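Local structure of MamA (Candidatus Magnetobacterium bavaricum, 3VTX) at residues Gly53-Ala58 and Asn83-Glu88. The protein is a tetratricopeptide-repeat protein, an all-helical solenoid of stacked antiparallel helix pairs, a fold that commonly serves protein-protein interaction. Sequence-based numbering, arbitrary orientation.
Sequences GLPNDA and NFMIDE
Pro55 meets Met85 and Ile86 through the CB-CG side of its pyrrolidine ring. Its CG lies 3.8 Å from Met85 CB and 3.9 Å from Ile86 CG2, so one ring carbon touches two neighbouring side chains, both from the same side. Met85 SD also reaches the ring, 3.9 Å from Pro55 CG and 4.0 Å from Pro55 CB. Met85 and the proline ring run crosswise at about a right angle, whereas Ile86 and the ring pass in opposite directions. Ile86 CG2 also faces the first turn of helix 55-68, 3.9 Å from Asn56 N. The torsions account for this division of labour. With Ile86 chi1 at 70°, CG1 takes the cramped site between backbone N and carbonyl carbon, leaving the CG2 methyl for Pro55; Met85 extends beyond CG (chi2 175°) and also reaches Met50 of helix 39-51.

Two Schellman motifs fix the flanking backbone. Asp87, at positive phi, ends helix 73-85, with Glu88 N bonded to Asn83 O at 2.9 Å, and Gly53 likewise ends helix 39-51 just ahead of Pro55. The contact thus joins the start of helix 55-68 to the end of helix 73-85, as expected of successive antiparallel helices in a tetratricopeptide-repeat array. No hydrogen bond crosses the contact and only 159 Å² is buried, which implies a small apolar contact at the surface, whose direct interactions across the two segments are van der Waals contacts.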
ATOM      1  N   GLY A  53      -3.859  -5.690  11.418  1.00 23.59           N
ATOM      2  CA  GLY A  53      -2.863  -6.524  10.871  1.00 23.27           C
ATOM      3  C   GLY A  53      -3.368  -7.890  10.444  1.00 23.18           C
ATOM      4  O   GLY A  53      -2.678  -8.841  10.529  1.00 22.60           O
ATOM      5  N   LEU A  54      -4.594  -7.945   9.962  1.00 19.42           N
ATOM      6  CA  LEU A  54      -5.177  -9.169   9.366  1.00 18.01           C
ATOM      7  C   LEU A  54      -5.571  -9.011   7.917  1.00 18.71           C
ATOM      8  O   LEU A  54      -6.744  -9.019   7.527  1.00 19.91           O
ATOM      9  CB  LEU A  54      -6.376  -9.551  10.220  1.00 18.73           C
ATOM     10  CG  LEU A  54      -6.128  -9.976  11.644  1.00 23.64           C
ATOM     11  CD1 LEU A  54      -7.537 -10.350  12.314  1.00 27.40           C
ATOM     12  CD2 LEU A  54      -5.204 -11.186  11.707  1.00 22.90           C
ATOM     13  N   PRO A  55      -4.578  -8.863   7.036  1.00 19.34           N
ATOM     14  CA  PRO A  55      -4.841  -8.845   5.650  1.00 18.39           C
ATOM     15  C   PRO A  55      -5.622 -10.041   5.143  1.00 18.23           C
ATOM     16  O   PRO A  55      -6.403  -9.880   4.161  1.00 20.14           O
ATOM     17  CB  PRO A  55      -3.434  -8.770   5.047  1.00 19.57           C
ATOM     18  CG  PRO A  55      -2.547  -9.353   6.052  1.00 19.60           C
ATOM     19  CD  PRO A  55      -3.135  -8.891   7.336  1.00 19.50           C
ATOM     20  N   ASN A  56      -5.451 -11.232   5.719  1.00 18.08           N
ATOM     21  CA  ASN A  56      -6.245 -12.352   5.176  1.00 19.03           C
ATOM     22  C   ASN A  56      -7.776 -12.131   5.273  1.00 20.20           C
ATOM     23  O   ASN A  56      -8.516 -12.394   4.329  1.00 22.23           O
ATOM     24  CB  ASN A  56      -5.862 -13.636   5.813  1.00 21.64           C
ATOM     25  CG  ASN A  56      -6.685 -13.977   7.036  1.00 23.28           C
ATOM     26  OD1 ASN A  56      -7.692 -14.724   6.943  1.00 25.91           O
ATOM     27  ND2 ASN A  56      -6.322 -13.373   8.227  1.00 22.75           N
ATOM     28  N   ASP A  57      -8.213 -11.564   6.382  1.00 18.96           N
ATOM     29  CA  ASP A  57      -9.624 -11.185   6.592  1.00 19.76           C
ATOM     30  C   ASP A  57     -10.014  -9.980   5.759  1.00 20.50           C
ATOM     31  O   ASP A  57     -11.110  -9.894   5.230  1.00 22.54           O
ATOM     32  CB  ASP A  57      -9.852 -10.983   8.106  1.00 20.32           C
ATOM     33  CG  ASP A  57     -10.006 -12.292   8.854  1.00 23.22           C
ATOM     34  OD1 ASP A  57     -10.958 -13.034   8.563  1.00 24.85           O
ATOM     35  OD2 ASP A  57      -9.152 -12.589   9.690  1.00 24.74           O
ATOM     36  N   ALA A  58      -9.108  -8.994   5.649  1.00 19.55           N
ATOM     37  CA  ALA A  58      -9.388  -7.860   4.835  1.00 18.83           C
ATOM     38  C   ALA A  58      -9.700  -8.259   3.404  1.00 19.91           C
ATOM     39  O   ALA A  58     -10.654  -7.742   2.801  1.00 21.94           O
ATOM     40  CB  ALA A  58      -8.216  -6.819   4.912  1.00 18.68           C
ATOM     41  N   ASN A  83      -2.426  -8.664  -0.488  1.00 21.63           N
ATOM     42  CA  ASN A  83      -2.002  -9.873  -1.190  1.00 21.98           C
ATOM     43  C   ASN A  83      -0.504 -10.052  -1.054  1.00 22.17           C
ATOM     44  O   ASN A  83      -0.030 -11.181  -0.858  1.00 23.69           O
ATOM     45  CB  ASN A  83      -2.493  -9.778  -2.648  1.00 22.55           C
ATOM     46  CG  ASN A  83      -3.910 -10.282  -2.813  1.00 26.48           C
ATOM     47  OD1 ASN A  83      -4.223 -11.395  -2.363  1.00 31.64           O
ATOM     48  ND2 ASN A  83      -4.614  -9.648  -3.718  1.00 31.50           N
ATOM     49  N   PHE A  84       0.263  -8.969  -1.104  1.00 21.49           N
ATOM     50  CA  PHE A  84       1.721  -9.088  -0.884  1.00 22.73           C
ATOM     51  C   PHE A  84       1.970  -9.571   0.554  1.00 22.89           C
ATOM     52  O   PHE A  84       2.818 -10.422   0.788  1.00 23.64           O
ATOM     53  CB  PHE A  84       2.378  -7.774  -1.128  1.00 21.79           C
ATOM     54  CG  PHE A  84       3.887  -7.735  -1.026  1.00 21.73           C
ATOM     55  CD1 PHE A  84       4.691  -8.750  -1.532  1.00 25.73           C
ATOM     56  CD2 PHE A  84       4.498  -6.562  -0.556  1.00 26.64           C
ATOM     57  CE1 PHE A  84       6.044  -8.617  -1.495  1.00 26.33           C
ATOM     58  CE2 PHE A  84       5.884  -6.479  -0.510  1.00 29.67           C
ATOM     59  CZ  PHE A  84       6.617  -7.488  -0.991  1.00 24.78           C
ATOM     60  N   MET A  85       1.199  -9.067   1.520  1.00 21.32           N
ATOM     61  CA  MET A  85       1.379  -9.485   2.924  1.00 22.35           C
ATOM     62  C   MET A  85       1.123 -10.966   3.128  1.00 24.33           C
ATOM     63  O   MET A  85       1.712 -11.568   4.045  1.00 27.48           O
ATOM     64  CB  MET A  85       0.488  -8.667   3.876  1.00 22.06           C
ATOM     65  CG  MET A  85       0.872  -7.208   3.939  1.00 21.82           C
ATOM     66  SD  MET A  85      -0.281  -6.321   4.953  1.00 22.74           S
ATOM     67  CE  MET A  85      -0.206  -4.663   4.265  1.00 23.46           C
ATOM     68  N   ILE A  86       0.256 -11.559   2.367  1.00 23.32           N
ATOM     69  CA  ILE A  86      -0.114 -12.954   2.524  1.00 23.75           C
ATOM     70  C   ILE A  86       0.594 -13.869   1.497  1.00 26.93           C
ATOM     71  O   ILE A  86       0.226 -15.038   1.348  1.00 28.99           O
ATOM     72  CB  ILE A  86      -1.618 -13.174   2.500  1.00 23.75           C
ATOM     73  CG1 ILE A  86      -2.233 -12.953   1.132  1.00 27.27           C
ATOM     74  CG2 ILE A  86      -2.325 -12.381   3.665  1.00 26.01           C
ATOM     75  CD1 ILE A  86      -3.551 -13.797   0.921  1.00 29.54           C
ATOM     76  N   ASP A  87       1.618 -13.298   0.840  1.00 28.33           N
ATOM     77  CA  ASP A  87       2.492 -14.078  -0.065  0.50 28.85           C
ATOM     78  C   ASP A  87       1.770 -14.543  -1.315  1.00 29.25           C
ATOM     79  O   ASP A  87       1.973 -15.697  -1.786  1.00 30.89           O
ATOM     80  CB  ASP A  87       3.052 -15.296   0.691  0.50 28.79           C
ATOM     81  CG  ASP A  87       4.364 -15.724   0.150  0.50 32.62           C
ATOM     82  OD1 ASP A  87       5.056 -14.822  -0.358  0.50 32.35           O
ATOM     83  OD2 ASP A  87       4.697 -16.935   0.240  0.50 34.00           O
ATOM     84  N   GLU A  88       0.884 -13.711  -1.826  1.00 27.26           N
ATOM     85  CA  GLU A  88       0.148 -13.984  -3.078  1.00 27.69           C
ATOM     86  C   GLU A  88       0.623 -12.888  -4.041  1.00 27.61           C
ATOM     87  O   GLU A  88      -0.042 -11.928  -4.278  1.00 25.76           O
ATOM     88  CB  GLU A  88      -1.357 -13.990  -2.896  1.00 26.48           C
ATOM     89  CG  GLU A  88      -1.864 -15.184  -2.094  1.00 32.24           C
ATOM     90  CD  GLU A  88      -1.599 -16.511  -2.807  1.00 41.72           C
ATOM     91  OE1 GLU A  88      -1.576 -16.512  -4.067  1.00 41.79           O
ATOM     92  OE2 GLU A  88      -1.335 -17.542  -2.110  1.00 47.14           O
TER